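Local coordinates for glyoxalase family protein (Bacillus cereus, PDB 1ZSW), which is of unknown function but binds a zinc ion and belongs to the glyoxalase/bleomycin resistance/dioxygenase (vicinal oxygen chelate) superfamily, at residues 43-48 / 333-338; 53-58 / 74-79; 110-115 / 137-142; 116-121 / 170-175; 133-138 / 181-186. All blocks are in the same frame, centred on the assembly; numbering follows the deposited sequence.

Contact 1: residues 43-48 / 333-338; sequences ENNHFY and APIEEK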
# COMPACT_ATOMS: atom_id res chain seq x y z
N GLU A 43 -7.61 -17.28 6.67
CA GLU A 43 -6.18 -17.32 7.00
C GLU A 43 -5.56 -15.92 6.88
O GLU A 43 -4.67 -15.54 7.65
CB GLU A 43 -5.46 -18.33 6.10
CG GLU A 43 -5.92 -19.77 6.35
CD GLU A 43 -5.53 -20.73 5.24
OE1 GLU A 43 -5.10 -20.27 4.16
OE2 GLU A 43 -5.68 -21.96 5.45
N ASN A 44 -6.06 -15.15 5.91
CA ASN A 44 -5.58 -13.78 5.70
C ASN A 44 -5.94 -12.90 6.88
O ASN A 44 -5.09 -12.20 7.43
CB ASN A 44 -6.16 -13.24 4.38
CG ASN A 44 -5.68 -11.84 4.08
OD1 ASN A 44 -4.53 -11.63 3.66
ND2 ASN A 44 -6.55 -10.87 4.28
N ASN A 45 -7.20 -13.00 7.32
CA ASN A 45 -7.66 -12.29 8.50
C ASN A 45 -6.86 -12.67 9.75
O ASN A 45 -6.46 -11.80 10.49
CB ASN A 45 -9.16 -12.56 8.70
CG ASN A 45 -9.75 -11.88 9.94
OD1 ASN A 45 -10.12 -12.56 10.91
ND2 ASN A 45 -9.83 -10.55 9.92
N HIS A 46 -6.59 -13.96 9.93
CA HIS A 46 -5.84 -14.36 11.09
C HIS A 46 -4.45 -13.71 11.06
O HIS A 46 -4.00 -13.14 12.04
CB HIS A 46 -5.73 -15.87 11.22
CG HIS A 46 -4.91 -16.28 12.40
ND1 HIS A 46 -5.38 -16.19 13.70
CD2 HIS A 46 -3.63 -16.72 12.49
CE1 HIS A 46 -4.43 -16.58 14.53
NE2 HIS A 46 -3.36 -16.91 13.83
N PHE A 47 -3.79 -13.73 9.91
CA PHE A 47 -2.45 -13.19 9.86
C PHE A 47 -2.36 -11.70 10.08
O PHE A 47 -1.56 -11.22 10.91
CB PHE A 47 -1.79 -13.55 8.52
CG PHE A 47 -0.33 -13.26 8.50
CD1 PHE A 47 0.59 -14.12 9.09
CD2 PHE A 47 0.14 -12.10 7.90
CE1 PHE A 47 1.95 -13.84 9.06
CE2 PHE A 47 1.51 -11.80 7.85
CZ PHE A 47 2.42 -12.69 8.43
N TYR A 48 -3.20 -10.93 9.35
CA TYR A 48 -3.04 -9.46 9.39
C TYR A 48 -3.62 -8.83 10.65
O TYR A 48 -3.11 -7.83 11.14
CB TYR A 48 -3.54 -8.79 8.06
CG TYR A 48 -2.56 -9.19 6.99
CD1 TYR A 48 -2.75 -10.35 6.25
CD2 TYR A 48 -1.37 -8.49 6.86
CE1 TYR A 48 -1.76 -10.81 5.32
CE2 TYR A 48 -0.39 -8.91 5.94
CZ TYR A 48 -0.60 -10.07 5.20
OH TYR A 48 0.40 -10.49 4.32
N ALA A 333 -19.33 -16.65 2.21
CA ALA A 333 -19.13 -17.40 3.45
C ALA A 333 -18.64 -16.45 4.52
O ALA A 333 -17.81 -15.58 4.24
CB ALA A 333 -18.12 -18.50 3.24
N PRO A 334 -19.15 -16.60 5.76
CA PRO A 334 -18.68 -15.72 6.83
C PRO A 334 -17.18 -15.91 7.09
O PRO A 334 -16.64 -16.99 6.88
CB PRO A 334 -19.49 -16.18 8.05
CG PRO A 334 -20.02 -17.53 7.70
CD PRO A 334 -20.18 -17.55 6.22
N ILE A 335 -16.51 -14.85 7.53
CA ILE A 335 -15.09 -14.98 7.86
C ILE A 335 -14.98 -15.51 9.27
O ILE A 335 -15.48 -14.91 10.22
CB ILE A 335 -14.32 -13.66 7.63
CG1 ILE A 335 -14.13 -13.47 6.13
CG2 ILE A 335 -12.97 -13.68 8.37
CD1 ILE A 335 -13.92 -12.06 5.72
N GLU A 336 -14.35 -16.67 9.40
CA GLU A 336 -14.27 -17.37 10.67
C GLU A 336 -13.04 -16.94 11.46
O GLU A 336 -11.93 -16.99 10.94
CB GLU A 336 -14.22 -18.88 10.43
CG GLU A 336 -15.48 -19.45 9.78
CD GLU A 336 -15.28 -20.87 9.27
OE1 GLU A 336 -15.60 -21.13 8.09
OE2 GLU A 336 -14.80 -21.73 10.05
N GLU A 337 -13.25 -16.53 12.70
CA GLU A 337 -12.17 -16.16 13.61
C GLU A 337 -11.54 -17.40 14.21
O GLU A 337 -12.22 -18.19 14.87
CB GLU A 337 -12.68 -15.24 14.72
CG GLU A 337 -13.18 -13.87 14.24
CD GLU A 337 -12.05 -12.94 13.77
OE1 GLU A 337 -10.89 -13.14 14.18
OE2 GLU A 337 -12.35 -12.00 13.00
N LYS A 338 -10.24 -17.58 13.97
CA LYS A 338 -9.52 -18.74 14.48
C LYS A 338 -8.56 -18.37 15.62
O LYS A 338 -8.45 -17.20 16.01
CB LYS A 338 -8.79 -19.49 13.35
CG LYS A 338 -7.50 -18.84 12.84
CD LYS A 338 -7.08 -19.40 11.47
CE LYS A 338 -5.56 -19.58 11.38
NZ LYS A 338 -5.03 -19.65 9.98
OXT LYS A 338 -7.89 -19.23 16.19
O HOH W 1 -3.09 -17.39 9.07

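Contact 2: residues 53-58 / 74-79; sequences GLRRVK and GDKTGS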
# COMPACT_ATOMS: atom_id res chain seq x y z
N GLY A 53 -1.46 -7.69 14.26
CA GLY A 53 -2.09 -6.77 15.18
C GLY A 53 -2.81 -5.58 14.57
O GLY A 53 -3.09 -4.62 15.28
N LEU A 54 -2.99 -5.58 13.23
CA LEU A 54 -3.61 -4.46 12.54
C LEU A 54 -5.12 -4.54 12.78
O LEU A 54 -5.63 -5.63 13.08
CB LEU A 54 -3.36 -4.51 11.02
CG LEU A 54 -1.88 -4.50 10.66
CD1 LEU A 54 -1.81 -4.69 9.15
CD2 LEU A 54 -1.22 -3.21 11.00
N ARG A 55 -5.79 -3.39 12.64
CA ARG A 55 -7.26 -3.41 12.71
C ARG A 55 -7.86 -3.80 11.38
O ARG A 55 -7.41 -3.29 10.36
CB ARG A 55 -7.79 -2.03 13.05
CG ARG A 55 -9.34 -2.04 13.31
CD ARG A 55 -9.79 -0.68 13.78
NE ARG A 55 -11.16 -0.85 14.30
CZ ARG A 55 -11.93 0.11 14.80
NH1 ARG A 55 -11.50 1.35 14.86
NH2 ARG A 55 -13.13 -0.22 15.25
N ARG A 56 -8.88 -4.67 11.38
CA ARG A 56 -9.63 -4.87 10.14
C ARG A 56 -10.58 -3.71 10.04
O ARG A 56 -11.56 -3.65 10.79
CB ARG A 56 -10.37 -6.19 10.09
CG ARG A 56 -11.17 -6.29 8.76
CD ARG A 56 -11.79 -7.64 8.62
NE ARG A 56 -13.06 -7.67 9.36
CZ ARG A 56 -13.38 -8.59 10.27
NH1 ARG A 56 -12.55 -9.58 10.59
NH2 ARG A 56 -14.57 -8.52 10.86
N VAL A 57 -10.26 -2.76 9.16
CA VAL A 57 -10.98 -1.48 9.13
C VAL A 57 -12.18 -1.54 8.19
O VAL A 57 -13.05 -0.69 8.28
CB VAL A 57 -10.07 -0.27 8.82
CG1 VAL A 57 -9.07 -0.07 9.96
CG2 VAL A 57 -9.28 -0.45 7.50
N LYS A 58 -12.20 -2.51 7.28
CA LYS A 58 -13.33 -2.65 6.37
C LYS A 58 -13.42 -4.05 5.81
O LYS A 58 -12.43 -4.64 5.35
CB LYS A 58 -13.28 -1.62 5.22
CG LYS A 58 -14.69 -1.25 4.68
CD LYS A 58 -15.02 0.19 5.14
CE LYS A 58 -16.50 0.46 5.32
NZ LYS A 58 -16.70 1.52 6.36
N GLY A 74 -5.48 -1.81 8.74
CA GLY A 74 -4.69 -0.61 8.93
C GLY A 74 -4.69 -0.20 10.37
O GLY A 74 -4.77 -1.03 11.25
N ASP A 75 -4.60 1.10 10.57
CA ASP A 75 -4.54 1.67 11.91
C ASP A 75 -5.96 1.84 12.45
O ASP A 75 -6.90 1.30 11.90
CB ASP A 75 -3.72 2.98 11.95
CG ASP A 75 -4.43 4.18 11.34
OD1 ASP A 75 -5.48 3.98 10.71
OD2 ASP A 75 -3.92 5.32 11.46
N LYS A 76 -6.09 2.61 13.53
CA LYS A 76 -7.41 2.76 14.19
C LYS A 76 -8.54 3.10 13.21
O LYS A 76 -9.64 2.55 13.32
CB LYS A 76 -7.33 3.84 15.27
CG LYS A 76 -8.62 4.00 16.11
CD LYS A 76 -8.41 5.15 17.09
CE LYS A 76 -9.68 5.43 17.88
NZ LYS A 76 -9.91 4.32 18.84
N THR A 77 -8.27 3.98 12.26
CA THR A 77 -9.31 4.41 11.29
C THR A 77 -9.03 3.98 9.85
O THR A 77 -9.73 4.36 8.90
CB THR A 77 -9.49 5.95 11.28
OG1 THR A 77 -8.26 6.57 10.88
CG2 THR A 77 -9.89 6.46 12.65
N GLY A 78 -7.96 3.21 9.65
CA GLY A 78 -7.62 2.84 8.29
C GLY A 78 -7.13 4.05 7.54
O GLY A 78 -7.40 4.20 6.34
N SER A 79 -6.36 4.91 8.20
CA SER A 79 -5.97 6.19 7.58
C SER A 79 -5.01 5.98 6.39
O SER A 79 -4.34 4.94 6.33
CB SER A 79 -5.38 7.12 8.61
OG SER A 79 -4.19 6.59 9.07
O HOH W 2 -12.55 2.55 17.50

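Contact 3: residues 110-115 / 137-142; sequences PSEDSL and NRPALQ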
# COMPACT_ATOMS: atom_id res chain seq x y z
N PRO A 110 8.28 1.44 15.61
CA PRO A 110 8.96 2.57 16.25
C PRO A 110 10.45 2.42 16.56
O PRO A 110 11.17 3.37 16.40
CB PRO A 110 8.14 2.77 17.53
CG PRO A 110 6.77 2.15 17.20
CD PRO A 110 7.14 0.95 16.40
N SER A 111 10.91 1.25 16.98
CA SER A 111 12.29 1.15 17.49
C SER A 111 12.97 -0.18 17.23
O SER A 111 12.33 -1.17 16.84
CB SER A 111 12.23 1.37 19.01
OG SER A 111 11.70 0.20 19.60
N GLU A 112 14.31 -0.22 17.37
CA GLU A 112 15.03 -1.47 17.16
C GLU A 112 14.52 -2.51 18.17
O GLU A 112 14.49 -3.71 17.91
CB GLU A 112 16.56 -1.27 17.22
CG GLU A 112 17.10 -0.57 15.98
CD GLU A 112 18.62 -0.50 15.86
OE1 GLU A 112 19.18 0.61 16.01
OE2 GLU A 112 19.25 -1.54 15.59
N ASP A 113 14.09 -2.01 19.33
CA ASP A 113 13.42 -2.83 20.35
C ASP A 113 12.17 -3.53 19.82
O ASP A 113 12.00 -4.72 20.01
CB ASP A 113 13.08 -1.97 21.58
CG ASP A 113 12.38 -2.76 22.69
OD1 ASP A 113 11.49 -2.18 23.37
OD2 ASP A 113 12.71 -3.96 22.88
N SER A 114 11.30 -2.78 19.12
CA SER A 114 10.15 -3.34 18.40
C SER A 114 10.58 -4.46 17.45
O SER A 114 9.90 -5.49 17.34
CB SER A 114 9.33 -2.27 17.63
OG SER A 114 9.10 -1.09 18.40
N LEU A 115 11.71 -4.31 16.76
CA LEU A 115 12.20 -5.45 15.97
C LEU A 115 12.42 -6.72 16.79
O LEU A 115 12.13 -7.83 16.34
CB LEU A 115 13.47 -5.09 15.18
CG LEU A 115 13.36 -4.01 14.12
CD1 LEU A 115 14.72 -3.79 13.45
CD2 LEU A 115 12.28 -4.38 13.05
N ASN A 137 18.63 1.30 4.03
CA ASN A 137 19.33 2.12 5.01
C ASN A 137 18.65 2.27 6.37
O ASN A 137 18.96 3.18 7.12
CB ASN A 137 19.69 3.48 4.40
CG ASN A 137 20.65 3.33 3.21
OD1 ASN A 137 21.69 2.68 3.32
ND2 ASN A 137 20.29 3.92 2.08
N ARG A 138 17.75 1.34 6.69
CA ARG A 138 17.10 1.31 7.99
C ARG A 138 17.25 -0.06 8.62
O ARG A 138 17.21 -1.07 7.93
CB ARG A 138 15.59 1.63 7.83
CG ARG A 138 15.35 3.00 7.27
CD ARG A 138 13.86 3.43 7.40
NE ARG A 138 13.69 4.74 6.76
CZ ARG A 138 13.60 4.89 5.44
NH1 ARG A 138 13.64 3.82 4.67
NH2 ARG A 138 13.46 6.10 4.90
N PRO A 139 17.39 -0.12 9.98
CA PRO A 139 17.33 -1.43 10.61
C PRO A 139 16.01 -2.12 10.29
O PRO A 139 14.99 -1.46 10.25
CB PRO A 139 17.45 -1.11 12.13
CG PRO A 139 17.89 0.30 12.20
CD PRO A 139 17.58 0.99 10.92
N ALA A 140 16.06 -3.41 10.04
CA ALA A 140 14.92 -4.12 9.44
C ALA A 140 14.83 -5.59 9.84
O ALA A 140 15.83 -6.22 10.26
CB ALA A 140 15.03 -4.01 7.91
N LEU A 141 13.63 -6.16 9.66
CA LEU A 141 13.40 -7.58 9.80
C LEU A 141 12.48 -8.01 8.70
O LEU A 141 11.33 -7.55 8.65
CB LEU A 141 12.77 -7.90 11.17
CG LEU A 141 12.48 -9.34 11.59
CD1 LEU A 141 13.76 -10.18 11.82
CD2 LEU A 141 11.62 -9.35 12.87
N GLN A 142 12.99 -8.84 7.80
CA GLN A 142 12.18 -9.33 6.69
C GLN A 142 11.28 -10.47 7.11
O GLN A 142 11.64 -11.29 7.95
CB GLN A 142 13.06 -9.80 5.52
CG GLN A 142 13.81 -8.69 4.84
CD GLN A 142 14.78 -9.22 3.79
OE1 GLN A 142 14.69 -10.37 3.36
NE2 GLN A 142 15.72 -8.39 3.39

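Contact 4: residues 116-121 / 170-175; sequences HYWKER and SEVPAK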
# COMPACT_ATOMS: atom_id res chain seq x y z
N HIS A 116 12.92 -6.56 18.01
CA HIS A 116 13.13 -7.71 18.88
C HIS A 116 11.81 -8.31 19.34
O HIS A 116 11.66 -9.53 19.35
CB HIS A 116 14.04 -7.33 20.07
CG HIS A 116 15.45 -7.05 19.65
ND1 HIS A 116 16.35 -8.05 19.36
CD2 HIS A 116 16.10 -5.88 19.44
CE1 HIS A 116 17.50 -7.51 18.99
NE2 HIS A 116 17.37 -6.19 19.04
N TYR A 117 10.85 -7.43 19.67
CA TYR A 117 9.50 -7.87 19.96
C TYR A 117 8.92 -8.71 18.81
O TYR A 117 8.37 -9.80 19.00
CB TYR A 117 8.59 -6.65 20.26
CG TYR A 117 7.15 -7.06 20.32
CD1 TYR A 117 6.36 -7.09 19.16
CD2 TYR A 117 6.56 -7.46 21.53
CE1 TYR A 117 5.04 -7.50 19.20
CE2 TYR A 117 5.24 -7.86 21.58
CZ TYR A 117 4.48 -7.87 20.42
OH TYR A 117 3.19 -8.32 20.47
N TRP A 118 9.04 -8.18 17.59
CA TRP A 118 8.55 -8.87 16.40
C TRP A 118 9.23 -10.18 16.06
O TRP A 118 8.57 -11.15 15.68
CB TRP A 118 8.55 -7.88 15.22
CG TRP A 118 7.32 -6.95 15.36
CD1 TRP A 118 7.32 -5.63 15.66
CD2 TRP A 118 5.97 -7.34 15.16
NE1 TRP A 118 6.00 -5.17 15.73
CE2 TRP A 118 5.17 -6.20 15.41
CE3 TRP A 118 5.35 -8.56 14.86
CZ2 TRP A 118 3.76 -6.24 15.32
CZ3 TRP A 118 3.95 -8.60 14.75
CH2 TRP A 118 3.18 -7.44 15.02
N LYS A 119 10.55 -10.23 16.23
CA LYS A 119 11.27 -11.48 16.04
C LYS A 119 10.71 -12.56 16.96
O LYS A 119 10.42 -13.66 16.49
CB LYS A 119 12.79 -11.29 16.27
CG LYS A 119 13.60 -12.51 15.85
CD LYS A 119 14.92 -12.13 15.23
CE LYS A 119 15.44 -13.25 14.33
NZ LYS A 119 15.62 -14.53 15.08
N GLU A 120 10.53 -12.26 18.25
CA GLU A 120 9.95 -13.28 19.15
C GLU A 120 8.53 -13.67 18.74
O GLU A 120 8.18 -14.85 18.73
CB GLU A 120 10.02 -12.87 20.62
CG GLU A 120 9.17 -13.73 21.58
CD GLU A 120 9.53 -15.22 21.59
OE1 GLU A 120 10.73 -15.56 21.49
OE2 GLU A 120 8.60 -16.04 21.72
N ARG A 121 7.72 -12.67 18.37
CA ARG A 121 6.35 -12.95 17.96
C ARG A 121 6.27 -13.84 16.71
O ARG A 121 5.43 -14.73 16.62
CB ARG A 121 5.61 -11.62 17.72
CG ARG A 121 4.09 -11.81 17.51
CD ARG A 121 3.35 -10.48 17.71
NE ARG A 121 1.91 -10.69 17.53
CZ ARG A 121 1.09 -11.07 18.51
NH1 ARG A 121 -0.21 -11.24 18.25
NH2 ARG A 121 1.57 -11.30 19.73
N SER A 170 -5.71 -3.99 19.67
CA SER A 170 -4.69 -4.86 19.07
C SER A 170 -4.14 -5.89 20.05
O SER A 170 -4.07 -5.62 21.24
CB SER A 170 -3.54 -4.00 18.58
OG SER A 170 -2.59 -4.82 17.86
N GLU A 171 -3.72 -7.05 19.56
CA GLU A 171 -2.92 -7.97 20.37
C GLU A 171 -1.53 -7.45 20.72
O GLU A 171 -0.87 -7.99 21.63
CB GLU A 171 -2.76 -9.31 19.65
CG GLU A 171 -4.05 -10.09 19.44
CD GLU A 171 -4.61 -10.61 20.73
OE1 GLU A 171 -5.82 -10.42 20.98
OE2 GLU A 171 -3.85 -11.23 21.49
N VAL A 172 -1.08 -6.43 19.99
CA VAL A 172 0.29 -5.91 20.07
C VAL A 172 0.35 -4.64 20.92
O VAL A 172 -0.52 -3.75 20.79
CB VAL A 172 0.81 -5.58 18.62
CG1 VAL A 172 2.24 -5.02 18.63
CG2 VAL A 172 0.75 -6.84 17.79
N PRO A 173 1.36 -4.54 21.82
CA PRO A 173 1.49 -3.32 22.62
C PRO A 173 1.59 -2.08 21.73
O PRO A 173 2.24 -2.15 20.68
CB PRO A 173 2.84 -3.51 23.34
CG PRO A 173 3.14 -4.91 23.31
CD PRO A 173 2.40 -5.52 22.12
N ALA A 174 0.97 -0.98 22.13
CA ALA A 174 1.01 0.24 21.33
C ALA A 174 2.42 0.58 20.85
O ALA A 174 2.61 0.96 19.69
CB ALA A 174 0.46 1.41 22.10
N LYS A 175 3.40 0.46 21.75
CA LYS A 175 4.74 0.99 21.43
C LYS A 175 5.50 0.15 20.40
O LYS A 175 6.57 0.59 19.94
CB LYS A 175 5.57 1.14 22.70
CG LYS A 175 5.98 -0.19 23.31
CD LYS A 175 6.47 0.07 24.73
CE LYS A 175 7.73 -0.65 25.01
NZ LYS A 175 8.20 -0.33 26.42
O HOH W 3 -1.72 -12.72 20.17

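Contact 5: residues 133-138 / 181-186; sequences TTYANR and MGSVEL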
# COMPACT_ATOMS: atom_id res chain seq x y z
N THR A 133 18.46 -7.21 10.14
CA THR A 133 19.18 -6.81 8.92
C THR A 133 19.04 -5.30 8.65
O THR A 133 18.71 -4.53 9.56
CB THR A 133 18.77 -7.73 7.71
OG1 THR A 133 19.63 -7.51 6.57
CG2 THR A 133 17.26 -7.55 7.31
N THR A 134 19.29 -4.92 7.41
CA THR A 134 19.22 -3.54 6.98
C THR A 134 18.34 -3.62 5.72
O THR A 134 18.41 -4.61 4.99
CB THR A 134 20.65 -3.05 6.71
OG1 THR A 134 21.39 -3.10 7.96
CG2 THR A 134 20.66 -1.64 6.18
N TYR A 135 17.46 -2.64 5.53
CA TYR A 135 16.73 -2.54 4.27
C TYR A 135 16.56 -1.08 3.95
O TYR A 135 16.09 -0.33 4.78
CB TYR A 135 15.37 -3.26 4.35
CG TYR A 135 14.67 -3.21 3.03
CD1 TYR A 135 13.88 -2.11 2.69
CD2 TYR A 135 14.80 -4.26 2.12
CE1 TYR A 135 13.26 -2.04 1.44
CE2 TYR A 135 14.19 -4.20 0.86
CZ TYR A 135 13.39 -3.08 0.55
OH TYR A 135 12.78 -2.98 -0.69
N ALA A 136 16.98 -0.66 2.76
CA ALA A 136 16.97 0.74 2.36
C ALA A 136 17.49 1.68 3.45
O ALA A 136 16.87 2.70 3.79
CB ALA A 136 15.54 1.16 1.91
N ASN A 137 18.63 1.30 4.03
CA ASN A 137 19.33 2.12 5.01
C ASN A 137 18.65 2.27 6.37
O ASN A 137 18.96 3.18 7.12
CB ASN A 137 19.69 3.48 4.40
CG ASN A 137 20.65 3.33 3.21
OD1 ASN A 137 21.69 2.68 3.32
ND2 ASN A 137 20.29 3.92 2.08
N ARG A 138 17.75 1.34 6.69
CA ARG A 138 17.10 1.31 7.99
C ARG A 138 17.25 -0.06 8.62
O ARG A 138 17.21 -1.07 7.93
CB ARG A 138 15.59 1.63 7.83
CG ARG A 138 15.35 3.00 7.27
CD ARG A 138 13.86 3.43 7.40
NE ARG A 138 13.69 4.74 6.76
CZ ARG A 138 13.60 4.89 5.44
NH1 ARG A 138 13.64 3.82 4.67
NH2 ARG A 138 13.46 6.10 4.90
N MET A 181 2.83 2.26 6.32
CA MET A 181 3.75 1.87 5.24
C MET A 181 5.00 2.69 5.24
O MET A 181 4.96 3.91 5.41
CB MET A 181 3.06 2.04 3.87
CG MET A 181 1.87 1.10 3.78
SD MET A 181 0.79 1.54 2.35
CE MET A 181 1.92 1.02 1.12
N GLY A 182 6.11 2.01 4.94
CA GLY A 182 7.38 2.69 4.62
C GLY A 182 7.79 2.36 3.19
O GLY A 182 6.99 2.52 2.26
N SER A 183 9.03 1.93 2.97
CA SER A 183 9.51 1.62 1.63
C SER A 183 8.61 0.62 0.94
O SER A 183 8.27 -0.41 1.55
CB SER A 183 10.89 0.95 1.72
OG SER A 183 11.70 1.63 2.65
N VAL A 184 8.30 0.85 -0.34
CA VAL A 184 7.63 -0.18 -1.17
C VAL A 184 8.59 -0.50 -2.30
O VAL A 184 9.14 0.39 -2.87
CB VAL A 184 6.27 0.33 -1.73
CG1 VAL A 184 5.69 -0.68 -2.70
CG2 VAL A 184 5.25 0.52 -0.56
N GLU A 185 8.79 -1.79 -2.55
CA GLU A 185 9.79 -2.25 -3.54
C GLU A 185 9.12 -2.58 -4.87
O GLU A 185 8.12 -3.36 -4.91
CB GLU A 185 10.43 -3.51 -3.00
CG GLU A 185 11.61 -4.02 -3.81
CD GLU A 185 12.11 -5.30 -3.21
OE1 GLU A 185 12.88 -5.22 -2.20
OE2 GLU A 185 11.70 -6.39 -3.70
N LEU A 186 9.68 -2.02 -5.94
CA LEU A 186 9.25 -2.28 -7.34
C LEU A 186 10.43 -2.99 -8.03
O LEU A 186 11.55 -2.48 -7.93
CB LEU A 186 8.95 -0.96 -8.07
CG LEU A 186 7.95 -0.01 -7.39
CD1 LEU A 186 7.65 1.21 -8.22
CD2 LEU A 186 6.64 -0.75 -7.06
O HOH W 4 13.80 1.02 4.69

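Contact 1: residues 43-48 / 333-338
H46 and K338 carry a surface contact in which the extended C-terminal tail of the chain lies along helix 41-51, which comes between strands 31-38 and 55-62 of the zinc-bearing mixed β-sheet, in a glyoxalase/bleomycin resistance/dioxygenase family region. The tail, 333-338, has no regular structure and meets the outer side of the helix almost wholly through side chains, an example of how an irregular chain end can be laid along a helix by aliphatic contacts. The aliphatic part of K338 runs across the imidazole at about a right angle. Its CE sits over one face of the H46 ring, 3.8 Å from the centroid, a CH-pi contact, while K338 CG comes within 3.5 Å of H46 ND1. The imidazole is brought under the lysine because H46 CG stands anti to the backbone N (chi1 178°). One turn earlier, E43 CG lies roughly 3.7 Å from K338 NZ. Toward the sheet, I335 CG2 packs on N45 CB, and I335 also reaches strand 69-74. The carboxylate of E337 lies beside the N45 side chain and forms a salt bridge with K49 on the same helix. K338 is poorly ordered, so the finer geometry of its end carries less weight. As modelled, a water bridges the two segments: it donates to E43 O at 2.8 Å and accepts from K338 NZ at 3.1 Å.

Contact 2: residues 53-58 / 74-79
At the open end of a β-hairpin, far from its turn, R55 and G74 form an antiparallel hydrogen-bonded pair: R55 N gives to G74 O and G74 N to R55 O, each at 2.9 Å. Strands 55-62 and 69-74 are neighbours at one edge of the mixed sheet that also carries zinc ligand H33, and beyond G74 the chain turns off into a loop. The extended R55 side chain follows that loop, and its NH1 donates to K76 O at 2.7 Å, in the carbonyl plane but 19° out of the guanidinium plane. NH2 is held by V308 O. Further along, V57 presses CG1 against D75 O, 3.2 Å away, while its CG2 meets G78 CA at 3.8 Å; the V57 side chain lies about 13 Å from the zinc ion. V57 and K58 share one partner, F72 of strand 69-74, which makes a classic beta bulge. The loop is tied within itself by D75, whose OD1 accepts from S79 N (2.8 Å, 170°) and whose OD2 takes the S79 hydroxyl from above the carboxylate plane.

Contact 3: residues 110-115 / 137-142
Apolar contacts do most of the work where L115, in the first turn of helix 112-124, meets P139 and L141 of strand 138-144. The two methyls of L115 divide the strand between them. CD1 rests on the peptide that joins P139 to A140, 3.7 Å from A140 N, and also touches P139 CB; CD2 lies 4.0 Å from L141 CB. The two leucines lie side by side, pointing opposite ways, so that L141 CD2 in turn reaches back to the helix and lies 3.8 Å from L115 O. Strand 150-155 adds L153 and V155 against L115, and V109 joins the same buried cluster.

A mixed contact borders this core. In the conformer given, one of two, the extended side chain of E112 crosses the P139 ring at about a right angle, its CD 3.8 Å from P139 CG; CG and the carboxylate of E112 lie against P139 CB and CG, at the solvent-exposed margin.

Polar bonds serve the helix itself. S111 is the N-cap residue: S111 OG accepts from S114 N at 3.0 Å (164°), and S114 OG accepts from S111 N at 3.3 Å, which together make a capping box. S114 OG also bonds H176. The whole is an α/β arrangement, a capped helix packed by its first turn on a strand of the sheet, as in the glyoxalase superfamily.

Contact 4: residues 116-121 / 170-175
Y117 overlaps P173 and V172, its ring and hydroxyl meeting the loop that leads from strand 150-155 to strand 180-188. P173 CD lies 3.6 Å from Y117 CZ, and V172 CG1 is 3.8 Å from Y117 CE1. A chi1 of 170° swings the phenol away from its own amide nitrogen, and it stretches off helix 112-124 to the loop. V172 wedges in between three side chains: its CG2 is 3.7 Å from W118 CH2 and also lies over one face of the R121 guanidinium, 3.9 Å above the plane. The polar groups of the helix side chains have partners beyond the valine: R121 NE donates to V51 O and NH1 to N50 O, and W118 NE1 bonds H176 O. R121 and E171 are joined at longer range by a water, 2.9 Å from both R121 NH1 and E171 OE2. Within the loop V172 N gives to S170 OG (165°). The arrangement is loop-on-helix packing: the long connection between strands 150-155 and 180-188, shaped here by an ST turn, lies against helix 112-124.

Contact 5: residues 133-138 / 181-186
Direct hydrogen bonding comes first, between Y135 of strand 133-135 and E185 of strand 180-188. The phenol donates to E185 OE1 at 2.7 Å and meets that oxygen on its anti side, 23° out of the carboxylate plane; the ring and carboxylate planes stand 29° apart. The first torsion of Y135 is fully extended (chi1 -177°), which sends the ring straight across to the second strand. The carboxylate has two further partners: R104 NE forms a salt bridge with E185 OE1, and T103 OG1 bonds OE2, an arrangement that would be expected to stabilise the charged form.

Water supplies the second link. One molecule donates to Y135 O at 2.7 Å and to S183 OG at 3.0 Å, and accepts from R138 NH1 at 2.8 Å, lying in the planes of both the tyrosine ring and the guanidinium. E226 is the further partner of both polar groups, bonding S183 OG and making a salt bridge with R138 NH1.

Van der Waals contact fills the rest. S183 CB touches the edge of the Y135 ring, 3.8 Å from CE1, and A136 CB lies 3.9 Å from S183 OG. V152, L154 and V228 also touch the tyrosine.

The segment 133-138 turns back on itself by a type I' turn from Y135 to R138, giving a tight β-hairpin whose end leans on a strand of the second glyoxalase-family region, within the same mixed β-sheet.

The five contacts show how a chain with two glyoxalase-family regions is closed at several levels. Contact 1 joins the C-terminal tail to helix 41-51, and the other four lie nested inside the loop it closes. Contact 2 sits about 15 Å from it, centre to centre; helix 41-51 is followed by strand 55-62, and Y48 O bonds L54 N. Contact 2 closes before contacts 3, 4 and 5 open; the segments of contact 4 alternate with those of 3 and 5. Contacts 3 and 4 share helix 112-124, centres about 12 Å apart. Contacts 3 and 5 reach the same mixed sheet through neighbouring strands 138-144 and 133-135. Contact 4 touches contact 2 through G53 and S170. Contact 2 approaches the zinc site; the others lie away from it.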